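Local structure of UDP-4-amino-4,6-dideoxy-N-acetyl-beta-L-altrosamine transaminase (Helicobacter pylori, 2FNU) at residues B[129-141]-B[157-171]. The protein transfers an amino group from glutamate to a UDP-linked 4-keto sugar with pyridoxal phosphate, the second step in making pseudaminic acid for flagellin. Numbering follows the deposited sequence.
Sequences DYAGKSVEVESVQ and HALGSEYQNKKVGGF. With PMP (4'-deoxy-4'-aminopyridoxal-5'-phosphate), chain E.
Tyr-163 swings its ring opposite its own backbone N (chi1 173°), which lays one face under Val-137: CB of Val-137 stands 3.9 Å from the ring centroid and 6° off the normal, a CH-pi contact. CG of Gln-164 lies over the opposite face, nearer the rim. Val-137 also presses CG1 against CB of Phe-171 at 3.4 Å, their side chains crossing at about a right angle. Beyond it, NE2 of Gln-141 gives a nearly straight hydrogen bond (2.8 Å, 171°) to a lone pair of the Phe-171 carbonyl O, while one water joins Tyr-163 OH, Glu-136 OE2 and Ser-139 N. At the cofactor end, ND1 of His-157 accepts the backbone N-H of Ala-131 at 3.0 Å. NE2, on the other side of the ring, is hydrogen-bonded to O3 of the pyridoxamine phosphate at 2.9 Å; both partners lie close to the ring plane and so fix its rotation. Between these ends Ser-161 OG bonds Gly-132 O. The contact thus runs from the cofactor pocket, beyond the ends of neighbouring parallel strands 122-128 and 150-154, along the hairpin 162-167 to the start of helix 137-146, whose Val-140 and Gln-141 rest on Phe-151.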
ATOM      1  N   ASP B 129      -1.348  17.887 -13.213  1.00 11.35           N
ATOM      2  CA  ASP B 129      -0.460  18.299 -14.303  1.00 10.94           C
ATOM      3  C   ASP B 129      -0.604  17.240 -15.384  1.00 12.52           C
ATOM      4  O   ASP B 129       0.112  16.231 -15.398  1.00 13.15           O
ATOM      5  CB  ASP B 129       0.971  18.405 -13.791  1.00  9.70           C
ATOM      6  CG  ASP B 129       1.101  19.390 -12.649  1.00 15.16           C
ATOM      7  OD1 ASP B 129       0.489  20.486 -12.724  1.00 15.06           O
ATOM      8  OD2 ASP B 129       1.786  19.063 -11.662  1.00 16.28           O
ATOM      9  N   TYR B 130      -1.558  17.459 -16.288  1.00 12.03           N
ATOM     10  CA  TYR B 130      -1.893  16.435 -17.266  1.00 12.37           C
ATOM     11  C   TYR B 130      -0.738  16.197 -18.235  1.00  9.75           C
ATOM     12  O   TYR B 130      -0.236  17.137 -18.862  1.00 12.26           O
ATOM     13  CB  TYR B 130      -3.152  16.847 -18.033  1.00 12.45           C
ATOM     14  CG  TYR B 130      -3.533  15.855 -19.107  1.00 12.62           C
ATOM     15  CD1 TYR B 130      -3.053  16.000 -20.404  1.00 14.90           C
ATOM     16  CD2 TYR B 130      -4.357  14.782 -18.817  1.00 12.87           C
ATOM     17  CE1 TYR B 130      -3.380  15.098 -21.397  1.00 12.69           C
ATOM     18  CE2 TYR B 130      -4.703  13.860 -19.805  1.00 12.35           C
ATOM     19  CZ  TYR B 130      -4.196  14.027 -21.086  1.00 12.96           C
ATOM     20  OH  TYR B 130      -4.538  13.136 -22.083  1.00 13.72           O
ATOM     21  N   ALA B 131      -0.358  14.913 -18.366  1.00 12.06           N
ATOM     22  CA  ALA B 131       0.733  14.466 -19.243  1.00 11.77           C
ATOM     23  C   ALA B 131       2.105  14.917 -18.781  1.00 12.95           C
ATOM     24  O   ALA B 131       3.097  14.654 -19.458  1.00 13.49           O
ATOM     25  CB  ALA B 131       0.489  14.882 -20.723  1.00 12.52           C
ATOM     26  N   GLY B 132       2.156  15.575 -17.620  1.00 12.84           N
ATOM     27  CA  GLY B 132       3.379  16.211 -17.145  1.00 13.29           C
ATOM     28  C   GLY B 132       3.417  17.709 -17.309  1.00 15.12           C
ATOM     29  O   GLY B 132       4.310  18.365 -16.776  1.00 14.62           O
ATOM     30  N   LYS B 133       2.445  18.282 -18.013  1.00 12.85           N
ATOM     31  CA  LYS B 133       2.455  19.726 -18.231  1.00 12.56           C
ATOM     32  C   LYS B 133       1.938  20.446 -16.989  1.00 13.13           C
ATOM     33  O   LYS B 133       0.806  20.224 -16.555  1.00 13.80           O
ATOM     34  CB  LYS B 133       1.597  20.093 -19.440  1.00 14.16           C
ATOM     35  CG  LYS B 133       1.621  21.590 -19.733  1.00 14.13           C
ATOM     36  CD  LYS B 133       0.718  21.928 -20.917  1.00 15.42           C
ATOM     37  CE  LYS B 133       0.972  23.331 -21.424  1.00 15.87           C
ATOM     38  NZ  LYS B 133       0.161  23.553 -22.673  1.00 17.23           N
ATOM     39  N   SER B 134       2.760  21.335 -16.427  1.00 12.46           N
ATOM     40  CA  SER B 134       2.315  22.093 -15.249  1.00 10.92           C
ATOM     41  C   SER B 134       1.063  22.890 -15.555  1.00 10.87           C
ATOM     42  O   SER B 134       0.950  23.516 -16.619  1.00 14.31           O
ATOM     43  CB  SER B 134       3.416  23.054 -14.782  1.00 12.71           C
ATOM     44  OG  SER B 134       2.960  23.830 -13.675  1.00 13.31           O
ATOM     45  N   VAL B 135       0.130  22.891 -14.597  1.00 11.38           N
ATOM     46  CA  VAL B 135      -0.988  23.826 -14.660  1.00 12.45           C
ATOM     47  C   VAL B 135      -0.492  25.254 -14.454  1.00 13.22           C
ATOM     48  O   VAL B 135       0.706  25.485 -14.206  1.00 14.29           O
ATOM     49  CB  VAL B 135      -2.036  23.495 -13.590  1.00 11.81           C
ATOM     50  CG1 VAL B 135      -2.481  22.029 -13.728  1.00 12.58           C
ATOM     51  CG2 VAL B 135      -1.476  23.751 -12.171  1.00 14.70           C
ATOM     52  N   GLU B 136      -1.410  26.216 -14.570  1.00 12.90           N
ATOM     53  CA  GLU B 136      -1.072  27.619 -14.386  1.00 14.88           C
ATOM     54  C   GLU B 136      -0.966  27.936 -12.902  1.00 15.49           C
ATOM     55  O   GLU B 136      -1.911  28.415 -12.253  1.00 15.16           O
ATOM     56  CB  GLU B 136      -2.095  28.506 -15.106  1.00 13.66           C
ATOM     57  CG  GLU B 136      -1.865  28.551 -16.604  1.00 19.37           C
ATOM     58  CD  GLU B 136      -0.495  29.117 -16.939  1.00 23.83           C
ATOM     59  OE1 GLU B 136       0.284  28.436 -17.625  1.00 30.10           O
ATOM     60  OE2 GLU B 136      -0.177  30.223 -16.453  1.00 28.75           O
ATOM     61  N   VAL B 137       0.205  27.616 -12.362  1.00 14.99           N
ATOM     62  CA  VAL B 137       0.418  27.597 -10.928  1.00 15.85           C
ATOM     63  C   VAL B 137       0.166  28.953 -10.243  1.00 15.52           C
ATOM     64  O   VAL B 137      -0.460  28.999  -9.183  1.00 16.76           O
ATOM     65  CB  VAL B 137       1.845  27.051 -10.614  1.00 18.67           C
ATOM     66  CG1 VAL B 137       2.337  27.529  -9.259  1.00 23.45           C
ATOM     67  CG2 VAL B 137       1.848  25.508 -10.709  1.00 17.01           C
ATOM     68  N   GLU B 138       0.660  30.042 -10.828  1.00 15.88           N
ATOM     69  CA  GLU B 138       0.543  31.336 -10.144  1.00 16.39           C
ATOM     70  C   GLU B 138      -0.920  31.741  -9.992  1.00 14.32           C
ATOM     71  O   GLU B 138      -1.350  32.192  -8.925  1.00 17.14           O
ATOM     72  CB  GLU B 138       1.317  32.413 -10.889  1.00 20.13           C
ATOM     73  CG  GLU B 138       1.478  33.700 -10.086  1.00 29.14           C
ATOM     74  CD  GLU B 138       2.515  34.641 -10.683  1.00 45.45           C
ATOM     75  OE1 GLU B 138       2.377  35.867 -10.478  1.00 53.16           O
ATOM     76  OE2 GLU B 138       3.465  34.159 -11.344  1.00 51.75           O
ATOM     77  N   SER B 139      -1.682  31.533 -11.062  1.00 15.30           N
ATOM     78  CA  SER B 139      -3.111  31.814 -11.030  1.00 15.93           C
ATOM     79  C   SER B 139      -3.833  31.052  -9.910  1.00 14.96           C
ATOM     80  O   SER B 139      -4.621  31.637  -9.149  1.00 17.42           O
ATOM     81  CB  SER B 139      -3.715  31.487 -12.394  1.00 17.76           C
ATOM     82  OG  SER B 139      -5.093  31.802 -12.407  1.00 19.10           O
ATOM     83  N   VAL B 140      -3.557  29.745  -9.809  1.00 13.26           N
ATOM     84  CA  VAL B 140      -4.241  28.902  -8.826  1.00 13.66           C
ATOM     85  C   VAL B 140      -3.800  29.251  -7.391  1.00 12.86           C
ATOM     86  O   VAL B 140      -4.630  29.255  -6.463  1.00 15.42           O
ATOM     87  CB  VAL B 140      -4.019  27.400  -9.134  1.00 14.21           C
ATOM     88  CG1 VAL B 140      -4.684  26.523  -8.084  1.00 18.33           C
ATOM     89  CG2 VAL B 140      -4.557  27.050 -10.546  1.00 16.61           C
ATOM     90  N   GLN B 141      -2.498  29.501  -7.203  1.00 15.02           N
ATOM     91  CA  GLN B 141      -1.968  29.933  -5.897  1.00 14.46           C
ATOM     92  C   GLN B 141      -2.703  31.182  -5.389  1.00 14.11           C
ATOM     93  O   GLN B 141      -3.175  31.228  -4.246  1.00 17.16           O
ATOM     94  CB  GLN B 141      -0.484  30.278  -6.009  1.00 17.29           C
ATOM     95  CG  GLN B 141       0.482  29.087  -6.077  1.00 17.43           C
ATOM     96  CD  GLN B 141       1.926  29.533  -6.239  1.00 19.46           C
ATOM     97  OE1 GLN B 141       2.213  30.569  -6.879  1.00 20.30           O
ATOM     98  NE2 GLN B 141       2.858  28.745  -5.677  1.00 19.30           N
ATOM     99  N   HIS B 157       2.028  12.697 -12.808  1.00 10.77           N
ATOM    100  CA  HIS B 157       2.687  12.580 -14.115  1.00 12.99           C
ATOM    101  C   HIS B 157       3.967  13.386 -14.239  1.00 12.75           C
ATOM    102  O   HIS B 157       4.662  13.274 -15.262  1.00 13.81           O
ATOM    103  CB  HIS B 157       1.774  13.117 -15.236  1.00 12.69           C
ATOM    104  CG  HIS B 157       0.503  12.350 -15.418  1.00 14.24           C
ATOM    105  ND1 HIS B 157      -0.339  12.572 -16.485  1.00 12.91           N
ATOM    106  CD2 HIS B 157      -0.079  11.382 -14.670  1.00 14.26           C
ATOM    107  CE1 HIS B 157      -1.386  11.767 -16.392  1.00 13.31           C
ATOM    108  NE2 HIS B 157      -1.255  11.033 -15.299  1.00 14.25           N
ATOM    109  N   ALA B 158       4.254  14.225 -13.244  1.00 11.51           N
ATOM    110  CA  ALA B 158       5.069  15.411 -13.517  1.00 10.85           C
ATOM    111  C   ALA B 158       6.422  15.519 -12.826  1.00 12.44           C
ATOM    112  O   ALA B 158       6.975  16.624 -12.759  1.00 13.46           O
ATOM    113  CB  ALA B 158       4.258  16.693 -13.240  1.00 12.48           C
ATOM    114  N   LEU B 159       6.973  14.404 -12.341  1.00 12.71           N
ATOM    115  CA  LEU B 159       8.318  14.503 -11.760  1.00 11.25           C
ATOM    116  C   LEU B 159       9.322  14.981 -12.820  1.00 13.30           C
ATOM    117  O   LEU B 159       9.507  14.346 -13.874  1.00 14.18           O
ATOM    118  CB  LEU B 159       8.759  13.182 -11.147  1.00 12.49           C
ATOM    119  CG  LEU B 159      10.095  13.293 -10.392  1.00 14.38           C
ATOM    120  CD1 LEU B 159       9.927  13.950  -9.041  1.00 16.90           C
ATOM    121  CD2 LEU B 159      10.688  11.908 -10.257  1.00 17.73           C
ATOM    122  N   GLY B 160       9.961  16.110 -12.525  1.00 12.80           N
ATOM    123  CA  GLY B 160      10.914  16.704 -13.457  1.00 12.65           C
ATOM    124  C   GLY B 160      10.332  17.836 -14.290  1.00 13.89           C
ATOM    125  O   GLY B 160      11.072  18.611 -14.905  1.00 15.37           O
ATOM    126  N   SER B 161       9.004  17.934 -14.337  1.00 12.07           N
ATOM    127  CA  SER B 161       8.362  19.053 -15.032  1.00 12.13           C
ATOM    128  C   SER B 161       8.640  20.370 -14.329  1.00 12.45           C
ATOM    129  O   SER B 161       8.899  20.388 -13.122  1.00 13.79           O
ATOM    130  CB  SER B 161       6.846  18.839 -15.121  1.00 14.46           C
ATOM    131  OG  SER B 161       6.566  17.653 -15.850  1.00 13.37           O
ATOM    132  N   GLU B 162       8.564  21.459 -15.108  1.00 12.33           N
ATOM    133  CA  GLU B 162       8.857  22.815 -14.610  1.00 12.58           C
ATOM    134  C   GLU B 162       7.733  23.811 -14.887  1.00 13.58           C
ATOM    135  O   GLU B 162       6.908  23.636 -15.797  1.00 13.54           O
ATOM    136  CB  GLU B 162      10.153  23.335 -15.239  1.00 14.80           C
ATOM    137  CG  GLU B 162      11.359  22.506 -14.805  1.00 11.55           C
ATOM    138  CD  GLU B 162      12.684  22.967 -15.414  1.00 16.53           C
ATOM    139  OE1 GLU B 162      12.739  24.016 -16.109  1.00 17.34           O
ATOM    140  OE2 GLU B 162      13.685  22.247 -15.208  1.00 20.80           O
ATOM    141  N   TYR B 163       7.732  24.875 -14.096  1.00 12.58           N
ATOM    142  CA  TYR B 163       6.883  26.030 -14.339  1.00 11.60           C
ATOM    143  C   TYR B 163       7.796  27.222 -14.090  1.00 13.65           C
ATOM    144  O   TYR B 163       8.399  27.341 -13.018  1.00 13.10           O
ATOM    145  CB  TYR B 163       5.712  26.022 -13.369  1.00 12.34           C
ATOM    146  CG  TYR B 163       4.860  27.271 -13.440  1.00 17.19           C
ATOM    147  CD1 TYR B 163       5.096  28.345 -12.575  1.00 17.77           C
ATOM    148  CD2 TYR B 163       3.812  27.373 -14.354  1.00 15.97           C
ATOM    149  CE1 TYR B 163       4.309  29.498 -12.624  1.00 19.96           C
ATOM    150  CE2 TYR B 163       3.018  28.542 -14.411  1.00 18.40           C
ATOM    151  CZ  TYR B 163       3.280  29.579 -13.539  1.00 21.84           C
ATOM    152  OH  TYR B 163       2.506  30.722 -13.565  1.00 22.99           O
ATOM    153  N   GLN B 164       7.927  28.082 -15.101  1.00 14.01           N
ATOM    154  CA  GLN B 164       8.816  29.241 -15.006  1.00 15.25           C
ATOM    155  C   GLN B 164      10.209  28.831 -14.493  1.00 13.38           C
ATOM    156  O   GLN B 164      10.784  29.448 -13.595  1.00 15.41           O
ATOM    157  CB  GLN B 164       8.156  30.364 -14.200  1.00 15.40           C
ATOM    158  CG  GLN B 164       6.940  30.944 -14.934  1.00 20.04           C
ATOM    159  CD  GLN B 164       6.187  31.992 -14.133  1.00 27.75           C
ATOM    160  OE1 GLN B 164       6.621  32.416 -13.054  1.00 36.74           O
ATOM    161  NE2 GLN B 164       5.036  32.413 -14.660  1.00 38.19           N
ATOM    162  N   ASN B 165      10.749  27.776 -15.102  1.00 14.76           N
ATOM    163  CA  ASN B 165      12.107  27.301 -14.806  1.00 14.79           C
ATOM    164  C   ASN B 165      12.321  26.767 -13.396  1.00 14.99           C
ATOM    165  O   ASN B 165      13.456  26.657 -12.929  1.00 17.26           O
ATOM    166  CB  ASN B 165      13.152  28.379 -15.130  1.00 17.47           C
ATOM    167  CG  ASN B 165      13.036  28.859 -16.551  1.00 23.06           C
ATOM    168  OD1 ASN B 165      12.596  29.976 -16.802  1.00 25.18           O
ATOM    169  ND2 ASN B 165      13.348  27.990 -17.495  1.00 19.98           N
ATOM    170  N   LYS B 166      11.219  26.411 -12.732  1.00 12.28           N
ATOM    171  CA  LYS B 166      11.273  25.835 -11.393  1.00 13.21           C
ATOM    172  C   LYS B 166      10.542  24.504 -11.368  1.00 12.97           C
ATOM    173  O   LYS B 166       9.447  24.366 -11.927  1.00 14.66           O
ATOM    174  CB  LYS B 166      10.624  26.796 -10.392  1.00 15.59           C
ATOM    175  CG  LYS B 166      11.433  28.106 -10.264  1.00 15.01           C
ATOM    176  CD  LYS B 166      10.721  29.205  -9.501  1.00 17.05           C
ATOM    177  CE  LYS B 166       9.512  29.720 -10.250  1.00 18.04           C
ATOM    178  NZ  LYS B 166       8.952  30.990  -9.650  1.00 21.24           N
ATOM    179  N   LYS B 167      11.123  23.523 -10.693  1.00 14.01           N
ATOM    180  CA  LYS B 167      10.509  22.201 -10.684  1.00 12.94           C
ATOM    181  C   LYS B 167       9.166  22.164  -9.985  1.00 12.78           C
ATOM    182  O   LYS B 167       8.995  22.690  -8.873  1.00 13.95           O
ATOM    183  CB  LYS B 167      11.443  21.179 -10.040  1.00 13.73           C
ATOM    184  CG  LYS B 167      12.569  20.789 -10.952  1.00 16.87           C
ATOM    185  CD  LYS B 167      13.409  19.705 -10.357  1.00 22.08           C
ATOM    186  CE  LYS B 167      14.482  19.244 -11.345  1.00 25.26           C
ATOM    187  NZ  LYS B 167      15.607  20.213 -11.420  1.00 31.38           N
ATOM    188  N   VAL B 168       8.211  21.523 -10.647  1.00 12.14           N
ATOM    189  CA  VAL B 168       6.932  21.188 -10.020  1.00 12.10           C
ATOM    190  C   VAL B 168       7.191  20.388  -8.738  1.00 12.56           C
ATOM    191  O   VAL B 168       8.074  19.526  -8.710  1.00 13.59           O
ATOM    192  CB  VAL B 168       6.083  20.371 -10.999  1.00 11.78           C
ATOM    193  CG1 VAL B 168       4.856  19.756 -10.297  1.00 16.56           C
ATOM    194  CG2 VAL B 168       5.654  21.271 -12.174  1.00 14.78           C
ATOM    195  N   GLY B 169       6.439  20.702  -7.682  1.00 14.65           N
ATOM    196  CA  GLY B 169       6.599  20.016  -6.398  1.00 14.11           C
ATOM    197  C   GLY B 169       6.492  20.959  -5.216  1.00 15.97           C
ATOM    198  O   GLY B 169       6.028  20.571  -4.152  1.00 16.11           O
ATOM    199  N   GLY B 170       6.929  22.201  -5.401  1.00 18.82           N
ATOM    200  CA  GLY B 170       6.977  23.127  -4.282  1.00 19.58           C
ATOM    201  C   GLY B 170       5.936  24.227  -4.334  1.00 20.38           C
ATOM    202  O   GLY B 170       5.907  25.085  -3.444  1.00 23.38           O
ATOM    203  N   PHE B 171       5.062  24.192  -5.344  1.00 14.84           N
ATOM    204  CA  PHE B 171       4.129  25.307  -5.574  1.00 14.93           C
ATOM    205  C   PHE B 171       2.858  25.264  -4.736  1.00 15.34           C
ATOM    206  O   PHE B 171       2.234  26.300  -4.475  1.00 16.42           O
ATOM    207  CB  PHE B 171       3.711  25.381  -7.041  1.00 15.85           C
ATOM    208  CG  PHE B 171       4.852  25.549  -8.002  1.00 18.01           C
ATOM    209  CD1 PHE B 171       5.070  24.610  -9.000  1.00 14.72           C
ATOM    210  CD2 PHE B 171       5.690  26.658  -7.929  1.00 25.36           C
ATOM    211  CE1 PHE B 171       6.127  24.743  -9.903  1.00 15.26           C
ATOM    212  CE2 PHE B 171       6.745  26.814  -8.840  1.00 25.41           C
ATOM    213  CZ  PHE B 171       6.961  25.861  -9.824  1.00 18.07           C
TER
HETATM  214  N1  PMP E 903      -3.201  10.437 -10.190  1.00 12.06           N
HETATM  215  C2  PMP E 903      -2.922  10.386 -11.531  1.00 11.92           C
HETATM  216  C2A PMP E 903      -3.024  11.657 -12.341  1.00 14.52           C
HETATM  217  C3  PMP E 903      -2.541   9.165 -12.105  1.00 14.41           C
HETATM  218  O3  PMP E 903      -2.226   9.096 -13.432  1.00 17.19           O
HETATM  219  C4  PMP E 903      -2.468   7.992 -11.318  1.00 12.32           C
HETATM  220  C4A PMP E 903      -2.145   6.644 -11.927  1.00 18.26           C
HETATM  221  N4A PMP E 903      -2.646   6.512 -13.278  1.00 23.43           N
HETATM  222  C5  PMP E 903      -2.698   8.090  -9.941  1.00 10.71           C
HETATM  223  C6  PMP E 903      -3.004   9.336  -9.397  1.00 14.69           C
HETATM  224  C5A PMP E 903      -2.597   6.885  -9.024  1.00 14.45           C
HETATM  225  O4P PMP E 903      -1.218   6.620  -8.844  1.00 12.94           O
HETATM  226  P   PMP E 903      -0.739   5.148  -8.382  1.00 12.08           P
HETATM  227  O1P PMP E 903      -0.876   4.265  -9.600  1.00 15.04           O
HETATM  228  O2P PMP E 903       0.706   5.314  -8.018  1.00 11.87           O
HETATM  229  O3P PMP E 903      -1.570   4.700  -7.211  1.00 11.88           O
HETATM  230  O   HOH W   1       0.138  14.875 -12.846  1.00 13.42           O
HETATM  231  O   HOH W   2       5.451  21.988 -17.421  1.00 16.25           O
HETATM  232  O   HOH W   3      -0.275  31.150 -13.711  1.00 29.16           O